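Long-range contact in dnab-like replicative helicase (Bacillus phage SPP1, PDB 3BH0), which probably unwinds duplex DNA at the phage replication fork in the 5'-3' direction, driven by ATP hydrolysis in its C-terminal ATPase domain, the part in this chain: residues Asp267-Val281 / Thr293-Phe305. Numbering follows the deposited sequence.
Sequences DYYDKESESKNIVEV and TVSLAFIKEYGNF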
ATOM      1  N   ASP A 267     -11.705   1.565 -17.735  1.00 45.82           N
ATOM      2  CA  ASP A 267     -11.816   0.700 -18.916  1.00 45.93           C
ATOM      3  C   ASP A 267     -12.109  -0.769 -18.593  1.00 46.04           C
ATOM      4  O   ASP A 267     -12.356  -1.568 -19.503  1.00 45.93           O
ATOM      5  CB  ASP A 267     -10.622   0.878 -19.896  1.00 45.76           C
ATOM      6  CG  ASP A 267      -9.285   0.429 -19.312  1.00 45.21           C
ATOM      7  OD1 ASP A 267      -9.265  -0.163 -18.212  1.00 45.60           O
ATOM      8  OD2 ASP A 267      -8.245   0.664 -19.963  1.00 42.35           O
ATOM      9  N   TYR A 268     -12.099  -1.108 -17.303  1.00 46.26           N
ATOM     10  CA  TYR A 268     -12.663  -2.368 -16.839  1.00 46.67           C
ATOM     11  C   TYR A 268     -14.179  -2.343 -16.994  1.00 47.13           C
ATOM     12  O   TYR A 268     -14.777  -3.340 -17.359  1.00 47.02           O
ATOM     13  CB  TYR A 268     -12.299  -2.663 -15.379  1.00 46.51           C
ATOM     14  CG  TYR A 268     -12.822  -3.999 -14.888  1.00 46.18           C
ATOM     15  CD1 TYR A 268     -12.144  -5.185 -15.194  1.00 46.74           C
ATOM     16  CD2 TYR A 268     -13.993  -4.085 -14.135  1.00 45.26           C
ATOM     17  CE1 TYR A 268     -12.610  -6.421 -14.770  1.00 46.27           C
ATOM     18  CE2 TYR A 268     -14.474  -5.322 -13.693  1.00 45.63           C
ATOM     19  CZ  TYR A 268     -13.772  -6.488 -14.012  1.00 47.15           C
ATOM     20  OH  TYR A 268     -14.221  -7.735 -13.588  1.00 47.35           O
ATOM     21  N   TYR A 269     -14.784  -1.192 -16.721  1.00 48.30           N
ATOM     22  CA  TYR A 269     -16.237  -1.054 -16.680  1.00 49.53           C
ATOM     23  C   TYR A 269     -16.881  -0.635 -18.012  1.00 50.71           C
ATOM     24  O   TYR A 269     -17.892  -1.214 -18.426  1.00 50.91           O
ATOM     25  CB  TYR A 269     -16.651  -0.097 -15.557  1.00 49.38           C
ATOM     26  CG  TYR A 269     -16.438  -0.674 -14.181  1.00 49.52           C
ATOM     27  CD1 TYR A 269     -17.099  -1.846 -13.782  1.00 49.95           C
ATOM     28  CD2 TYR A 269     -15.572  -0.071 -13.284  1.00 48.55           C
ATOM     29  CE1 TYR A 269     -16.895  -2.397 -12.525  1.00 48.60           C
ATOM     30  CE2 TYR A 269     -15.367  -0.613 -12.027  1.00 48.89           C
ATOM     31  CZ  TYR A 269     -16.032  -1.774 -11.657  1.00 48.76           C
ATOM     32  OH  TYR A 269     -15.835  -2.304 -10.411  1.00 49.59           O
ATOM     33  N   ASP A 270     -16.315   0.378 -18.666  1.00 51.60           N
ATOM     34  CA  ASP A 270     -16.798   0.799 -19.967  1.00 52.66           C
ATOM     35  C   ASP A 270     -15.678   0.585 -20.969  1.00 53.44           C
ATOM     36  O   ASP A 270     -14.611   1.182 -20.848  1.00 53.52           O
ATOM     37  CB  ASP A 270     -17.250   2.264 -19.925  1.00 52.92           C
ATOM     38  CG  ASP A 270     -17.227   2.936 -21.303  1.00 52.69           C
ATOM     39  OD1 ASP A 270     -17.322   2.242 -22.343  1.00 51.71           O
ATOM     40  OD2 ASP A 270     -17.101   4.173 -21.337  1.00 51.95           O
ATOM     41  N   LYS A 271     -15.932  -0.260 -21.964  1.00 54.46           N
ATOM     42  CA  LYS A 271     -14.867  -0.748 -22.853  1.00 55.55           C
ATOM     43  C   LYS A 271     -14.393   0.251 -23.921  1.00 55.72           C
ATOM     44  O   LYS A 271     -13.362   0.042 -24.563  1.00 55.30           O
ATOM     45  CB  LYS A 271     -15.259  -2.098 -23.472  1.00 55.97           C
ATOM     46  CG  LYS A 271     -15.779  -3.124 -22.447  1.00 57.09           C
ATOM     47  CD  LYS A 271     -14.646  -3.729 -21.589  1.00 59.09           C
ATOM     48  CE  LYS A 271     -15.195  -4.591 -20.443  1.00 58.79           C
ATOM     49  NZ  LYS A 271     -14.094  -5.288 -19.688  1.00 60.43           N
ATOM     50  N   GLU A 272     -15.140   1.339 -24.096  1.00 56.42           N
ATOM     51  CA  GLU A 272     -14.670   2.465 -24.912  1.00 57.07           C
ATOM     52  C   GLU A 272     -14.590   3.734 -24.077  1.00 57.38           C
ATOM     53  O   GLU A 272     -15.094   4.797 -24.465  1.00 57.24           O
ATOM     54  CB  GLU A 272     -15.538   2.688 -26.151  1.00 57.15           C
ATOM     55  CG  GLU A 272     -15.589   1.493 -27.089  1.00 58.68           C
ATOM     56  CD  GLU A 272     -16.771   0.577 -26.784  1.00 60.00           C
ATOM     57  OE1 GLU A 272     -17.865   1.110 -26.482  1.00 58.94           O
ATOM     58  OE2 GLU A 272     -16.616  -0.668 -26.849  1.00 61.06           O
ATOM     59  N   SER A 273     -13.946   3.606 -22.919  1.00 57.63           N
ATOM     60  CA  SER A 273     -13.694   4.745 -22.068  1.00 57.54           C
ATOM     61  C   SER A 273     -12.677   5.622 -22.778  1.00 57.69           C
ATOM     62  O   SER A 273     -11.784   5.122 -23.481  1.00 57.21           O
ATOM     63  CB  SER A 273     -13.183   4.304 -20.689  1.00 57.48           C
ATOM     64  OG  SER A 273     -11.784   4.506 -20.526  1.00 56.82           O
ATOM     65  N   GLU A 274     -12.834   6.930 -22.592  1.00 57.88           N
ATOM     66  CA  GLU A 274     -11.890   7.911 -23.100  1.00 58.38           C
ATOM     67  C   GLU A 274     -10.656   7.976 -22.189  1.00 57.86           C
ATOM     68  O   GLU A 274      -9.745   8.784 -22.408  1.00 58.15           O
ATOM     69  CB  GLU A 274     -12.565   9.285 -23.208  1.00 58.45           C
ATOM     70  CG  GLU A 274     -13.939   9.260 -23.896  1.00 59.37           C
ATOM     71  CD  GLU A 274     -14.689  10.599 -23.811  1.00 59.77           C
ATOM     72  OE1 GLU A 274     -14.071  11.665 -24.101  1.00 59.42           O
ATOM     73  OE2 GLU A 274     -15.904  10.569 -23.461  1.00 60.54           O
ATOM     74  N   SER A 275     -10.629   7.107 -21.176  1.00 57.13           N
ATOM     75  CA  SER A 275      -9.544   7.077 -20.191  1.00 56.13           C
ATOM     76  C   SER A 275      -8.753   5.775 -20.266  1.00 54.96           C
ATOM     77  O   SER A 275      -8.339   5.245 -19.230  1.00 55.15           O
ATOM     78  CB  SER A 275     -10.107   7.268 -18.771  1.00 56.38           C
ATOM     79  OG  SER A 275     -10.973   8.398 -18.694  1.00 57.24           O
ATOM     80  N   LYS A 276      -8.536   5.277 -21.485  1.00 53.32           N
ATOM     81  CA  LYS A 276      -7.875   3.979 -21.714  1.00 52.02           C
ATOM     82  C   LYS A 276      -6.539   3.811 -20.997  1.00 50.47           C
ATOM     83  O   LYS A 276      -5.627   4.609 -21.172  1.00 50.07           O
ATOM     84  CB  LYS A 276      -7.670   3.721 -23.213  1.00 52.39           C
ATOM     85  CG  LYS A 276      -7.249   2.270 -23.523  1.00 53.07           C
ATOM     86  CD  LYS A 276      -6.617   2.100 -24.910  1.00 53.09           C
ATOM     87  CE  LYS A 276      -6.516   0.606 -25.286  1.00 54.73           C
ATOM     88  NZ  LYS A 276      -5.949   0.402 -26.660  1.00 55.84           N
ATOM     89  N   ASN A 277      -6.436   2.751 -20.202  1.00 49.13           N
ATOM     90  CA  ASN A 277      -5.223   2.428 -19.455  1.00 47.53           C
ATOM     91  C   ASN A 277      -4.900   3.439 -18.347  1.00 46.33           C
ATOM     92  O   ASN A 277      -3.742   3.619 -17.971  1.00 46.02           O
ATOM     93  CB  ASN A 277      -4.036   2.245 -20.411  1.00 47.98           C
ATOM     94  CG  ASN A 277      -4.183   1.025 -21.317  1.00 48.23           C
ATOM     95  OD1 ASN A 277      -3.493   0.911 -22.328  1.00 48.90           O
ATOM     96  ND2 ASN A 277      -5.065   0.108 -20.953  1.00 48.55           N
ATOM     97  N   ILE A 278      -5.936   4.093 -17.825  1.00 45.14           N
ATOM     98  CA  ILE A 278      -5.785   5.007 -16.687  1.00 43.83           C
ATOM     99  C   ILE A 278      -6.353   4.376 -15.407  1.00 42.83           C
ATOM    100  O   ILE A 278      -7.490   3.914 -15.377  1.00 42.59           O
ATOM    101  CB  ILE A 278      -6.449   6.389 -16.943  1.00 43.83           C
ATOM    102  CG1 ILE A 278      -5.759   7.146 -18.098  1.00 43.83           C
ATOM    103  CG2 ILE A 278      -6.487   7.220 -15.664  1.00 43.70           C
ATOM    104  CD1 ILE A 278      -4.369   7.708 -17.779  1.00 43.16           C
ATOM    105  N   VAL A 279      -5.524   4.335 -14.371  1.00 41.49           N
ATOM    106  CA  VAL A 279      -5.977   4.013 -13.044  1.00 40.19           C
ATOM    107  C   VAL A 279      -6.012   5.319 -12.274  1.00 39.72           C
ATOM    108  O   VAL A 279      -4.986   5.986 -12.125  1.00 39.38           O
ATOM    109  CB  VAL A 279      -5.042   2.999 -12.345  1.00 39.84           C
ATOM    110  CG1 VAL A 279      -5.338   2.921 -10.843  1.00 39.00           C
ATOM    111  CG2 VAL A 279      -5.207   1.629 -12.969  1.00 40.37           C
ATOM    112  N   GLU A 280      -7.187   5.689 -11.783  1.00 38.98           N
ATOM    113  CA  GLU A 280      -7.256   6.830 -10.889  1.00 39.06           C
ATOM    114  C   GLU A 280      -7.212   6.436  -9.404  1.00 38.15           C
ATOM    115  O   GLU A 280      -7.932   5.534  -8.938  1.00 37.58           O
ATOM    116  CB  GLU A 280      -8.417   7.765 -11.230  1.00 39.09           C
ATOM    117  CG  GLU A 280      -9.804   7.179 -11.194  1.00 40.32           C
ATOM    118  CD  GLU A 280     -10.874   8.218 -11.553  1.00 41.23           C
ATOM    119  OE1 GLU A 280     -10.881   8.722 -12.697  1.00 41.62           O
ATOM    120  OE2 GLU A 280     -11.719   8.538 -10.681  1.00 45.73           O
ATOM    121  N   VAL A 281      -6.311   7.101  -8.688  1.00 36.99           N
ATOM    122  CA  VAL A 281      -6.199   6.973  -7.257  1.00 36.01           C
ATOM    123  C   VAL A 281      -7.090   8.038  -6.634  1.00 35.67           C
ATOM    124  O   VAL A 281      -6.774   9.229  -6.662  1.00 35.62           O
ATOM    125  CB  VAL A 281      -4.740   7.124  -6.801  1.00 35.91           C
ATOM    126  CG1 VAL A 281      -4.629   6.958  -5.306  1.00 36.34           C
ATOM    127  CG2 VAL A 281      -3.860   6.103  -7.500  1.00 35.63           C
ATOM    128  N   THR A 293      -8.501  13.312  -6.676  1.00 40.85           N
ATOM    129  CA  THR A 293      -8.179  12.172  -7.512  1.00 40.45           C
ATOM    130  C   THR A 293      -6.836  12.391  -8.185  1.00 40.42           C
ATOM    131  O   THR A 293      -6.551  13.482  -8.658  1.00 40.44           O
ATOM    132  CB  THR A 293      -9.271  11.977  -8.596  1.00 40.62           C
ATOM    133  OG1 THR A 293     -10.520  11.648  -7.970  1.00 41.48           O
ATOM    134  CG2 THR A 293      -8.899  10.883  -9.581  1.00 39.92           C
ATOM    135  N   VAL A 294      -6.019  11.343  -8.226  1.00 40.44           N
ATOM    136  CA  VAL A 294      -4.743  11.338  -8.934  1.00 39.90           C
ATOM    137  C   VAL A 294      -4.753  10.211  -9.987  1.00 39.94           C
ATOM    138  O   VAL A 294      -4.864   9.038  -9.660  1.00 39.55           O
ATOM    139  CB  VAL A 294      -3.569  11.144  -7.928  1.00 40.52           C
ATOM    140  CG1 VAL A 294      -2.268  10.747  -8.642  1.00 39.90           C
ATOM    141  CG2 VAL A 294      -3.381  12.405  -7.050  1.00 38.97           C
ATOM    142  N   SER A 295      -4.641  10.580 -11.260  1.00 39.86           N
ATOM    143  CA  SER A 295      -4.649   9.608 -12.341  1.00 39.41           C
ATOM    144  C   SER A 295      -3.246   9.114 -12.628  1.00 39.37           C
ATOM    145  O   SER A 295      -2.281   9.868 -12.531  1.00 39.77           O
ATOM    146  CB  SER A 295      -5.269  10.213 -13.598  1.00 39.29           C
ATOM    147  OG  SER A 295      -6.568  10.714 -13.325  1.00 39.70           O
ATOM    148  N   LEU A 296      -3.139   7.840 -12.966  1.00 39.25           N
ATOM    149  CA  LEU A 296      -1.870   7.242 -13.347  1.00 39.32           C
ATOM    150  C   LEU A 296      -2.066   6.360 -14.570  1.00 39.24           C
ATOM    151  O   LEU A 296      -3.121   5.769 -14.748  1.00 39.12           O
ATOM    152  CB  LEU A 296      -1.314   6.373 -12.212  1.00 39.46           C
ATOM    153  CG  LEU A 296      -0.990   6.941 -10.835  1.00 39.27           C
ATOM    154  CD1 LEU A 296      -0.618   5.780  -9.931  1.00 39.29           C
ATOM    155  CD2 LEU A 296       0.152   7.941 -10.921  1.00 38.69           C
ATOM    156  N   ALA A 297      -1.030   6.274 -15.397  1.00 39.50           N
ATOM    157  CA  ALA A 297      -1.003   5.375 -16.539  1.00 39.81           C
ATOM    158  C   ALA A 297      -0.590   4.009 -16.027  1.00 39.97           C
ATOM    159  O   ALA A 297       0.455   3.864 -15.408  1.00 40.29           O
ATOM    160  CB  ALA A 297      -0.021   5.871 -17.607  1.00 39.20           C
ATOM    161  N   PHE A 298      -1.422   3.011 -16.288  1.00 40.10           N
ATOM    162  CA  PHE A 298      -1.187   1.680 -15.791  1.00 40.15           C
ATOM    163  C   PHE A 298      -0.651   0.832 -16.926  1.00 40.60           C
ATOM    164  O   PHE A 298      -1.305   0.702 -17.963  1.00 40.67           O
ATOM    165  CB  PHE A 298      -2.497   1.111 -15.247  1.00 39.65           C
ATOM    166  CG  PHE A 298      -2.417  -0.323 -14.833  1.00 39.67           C
ATOM    167  CD1 PHE A 298      -1.399  -0.770 -13.987  1.00 38.78           C
ATOM    168  CD2 PHE A 298      -3.387  -1.229 -15.249  1.00 40.37           C
ATOM    169  CE1 PHE A 298      -1.341  -2.097 -13.581  1.00 39.53           C
ATOM    170  CE2 PHE A 298      -3.338  -2.568 -14.842  1.00 40.29           C
ATOM    171  CZ  PHE A 298      -2.315  -3.000 -14.007  1.00 39.78           C
ATOM    172  N   ILE A 299       0.542   0.279 -16.739  1.00 41.36           N
ATOM    173  CA  ILE A 299       1.122  -0.623 -17.731  1.00 42.78           C
ATOM    174  C   ILE A 299       0.809  -2.035 -17.270  1.00 43.67           C
ATOM    175  O   ILE A 299       1.570  -2.651 -16.511  1.00 43.16           O
ATOM    176  CB  ILE A 299       2.664  -0.411 -17.959  1.00 42.89           C
ATOM    177  CG1 ILE A 299       3.020   1.069 -18.181  1.00 43.09           C
ATOM    178  CG2 ILE A 299       3.186  -1.299 -19.104  1.00 42.80           C
ATOM    179  CD1 ILE A 299       2.124   1.841 -19.162  1.00 44.44           C
ATOM    180  N   LYS A 300      -0.344  -2.511 -17.737  1.00 45.32           N
ATOM    181  CA  LYS A 300      -0.913  -3.804 -17.384  1.00 47.34           C
ATOM    182  C   LYS A 300       0.125  -4.920 -17.392  1.00 48.39           C
ATOM    183  O   LYS A 300       0.452  -5.484 -16.342  1.00 48.55           O
ATOM    184  CB  LYS A 300      -2.071  -4.135 -18.337  1.00 47.49           C
ATOM    185  CG  LYS A 300      -3.311  -3.287 -18.096  1.00 49.06           C
ATOM    186  CD  LYS A 300      -4.202  -3.094 -19.341  1.00 51.81           C
ATOM    187  CE  LYS A 300      -5.611  -2.560 -18.954  1.00 51.12           C
ATOM    188  NZ  LYS A 300      -5.635  -1.178 -18.357  1.00 51.58           N
ATOM    189  N   GLU A 301       0.655  -5.200 -18.579  1.00 49.61           N
ATOM    190  CA  GLU A 301       1.591  -6.291 -18.815  1.00 51.29           C
ATOM    191  C   GLU A 301       2.767  -6.345 -17.823  1.00 51.22           C
ATOM    192  O   GLU A 301       3.361  -7.405 -17.605  1.00 51.74           O
ATOM    193  CB  GLU A 301       2.108  -6.209 -20.263  1.00 51.33           C
ATOM    194  CG  GLU A 301       2.971  -4.962 -20.536  1.00 52.90           C
ATOM    195  CD  GLU A 301       3.330  -4.773 -22.000  1.00 53.16           C
ATOM    196  OE1 GLU A 301       3.338  -5.782 -22.749  1.00 55.94           O
ATOM    197  OE2 GLU A 301       3.610  -3.608 -22.396  1.00 55.42           O
ATOM    198  N   TYR A 302       3.113  -5.211 -17.226  1.00 51.45           N
ATOM    199  CA  TYR A 302       4.258  -5.184 -16.316  1.00 51.81           C
ATOM    200  C   TYR A 302       3.880  -4.897 -14.855  1.00 50.97           C
ATOM    201  O   TYR A 302       4.731  -4.954 -13.968  1.00 50.87           O
ATOM    202  CB  TYR A 302       5.324  -4.195 -16.804  1.00 52.83           C
ATOM    203  CG  TYR A 302       5.893  -4.491 -18.177  1.00 54.42           C
ATOM    204  CD1 TYR A 302       6.381  -5.764 -18.505  1.00 55.90           C
ATOM    205  CD2 TYR A 302       5.975  -3.487 -19.140  1.00 55.67           C
ATOM    206  CE1 TYR A 302       6.920  -6.031 -19.772  1.00 56.46           C
ATOM    207  CE2 TYR A 302       6.507  -3.737 -20.408  1.00 56.64           C
ATOM    208  CZ  TYR A 302       6.982  -5.007 -20.719  1.00 56.53           C
ATOM    209  OH  TYR A 302       7.516  -5.233 -21.979  1.00 56.13           O
ATOM    210  N   GLY A 303       2.606  -4.592 -14.622  1.00 50.12           N
ATOM    211  CA  GLY A 303       2.125  -4.213 -13.300  1.00 49.00           C
ATOM    212  C   GLY A 303       2.812  -2.949 -12.829  1.00 48.36           C
ATOM    213  O   GLY A 303       3.097  -2.789 -11.636  1.00 48.04           O
ATOM    214  N   ASN A 304       3.081  -2.061 -13.783  1.00 47.74           N
ATOM    215  CA  ASN A 304       3.735  -0.794 -13.511  1.00 47.29           C
ATOM    216  C   ASN A 304       2.805   0.399 -13.674  1.00 46.59           C
ATOM    217  O   ASN A 304       1.797   0.320 -14.369  1.00 46.35           O
ATOM    218  CB  ASN A 304       4.936  -0.622 -14.422  1.00 47.90           C
ATOM    219  CG  ASN A 304       6.049   0.134 -13.761  1.00 49.07           C
ATOM    220  OD1 ASN A 304       5.813   1.061 -12.986  1.00 50.45           O
ATOM    221  ND2 ASN A 304       7.283  -0.261 -14.059  1.00 50.69           N
ATOM    222  N   PHE A 305       3.158   1.497 -13.012  1.00 45.99           N
ATOM    223  CA  PHE A 305       2.364   2.716 -13.027  1.00 45.35           C
ATOM    224  C   PHE A 305       3.257   3.907 -13.361  1.00 45.75           C
ATOM    225  O   PHE A 305       4.393   4.025 -12.855  1.00 45.86           O
ATOM    226  CB  PHE A 305       1.687   2.938 -11.681  1.00 44.78           C
ATOM    227  CG  PHE A 305       0.700   1.868 -11.313  1.00 43.97           C
ATOM    228  CD1 PHE A 305      -0.664   2.109 -11.409  1.00 42.90           C
ATOM    229  CD2 PHE A 305       1.134   0.621 -10.861  1.00 41.67           C
ATOM    230  CE1 PHE A 305      -1.584   1.117 -11.063  1.00 42.78           C
ATOM    231  CE2 PHE A 305       0.231  -0.359 -10.529  1.00 40.84           C
ATOM    232  CZ  PHE A 305      -1.127  -0.115 -10.620  1.00 41.86           C
TER
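Val279 meets Leu296 as an antiparallel hydrogen-bonded pair: Val279 N donates to Leu296 O at 2.8 Å, and Leu296 N returns a bond to Val279 O. Val281 with Val294 repeats this pattern, while Phe298 N reaches Asn277 O at 2.9 Å in an almost straight bond (176°); five backbone bonds thus join the two segments, part of the hairpin of strands 278-286 and 292-299. Along the Val279 side chain, CB lies 4.1 Å from Phe305 CE1; CG1, anti to the backbone N (chi1 166°), stays near that same ring atom. The other methyl, CG2, touches both aromatics, 3.6 Å from Phe298 CB and 4.1 Å from Phe305 CE1, oblique to both rings, while Phe298 CD1 lies over one face of the Phe305 ring, toward its rim. Beyond the strand ends, Lys300 bends at its last torsion (chi4 65°), bringing NZ within 3.6 Å of Asp267 OD2 in a long salt bridge. That carboxylate oxygen also accepts from Asn277 N, and Asp267 OD1 pairs with Arg265. In the RecA-like sheet of this helicase domain, strand 278-286 runs between strands 259-265 and 292-299, with Val281, Leu296 and Phe305 packed against helix 81-93.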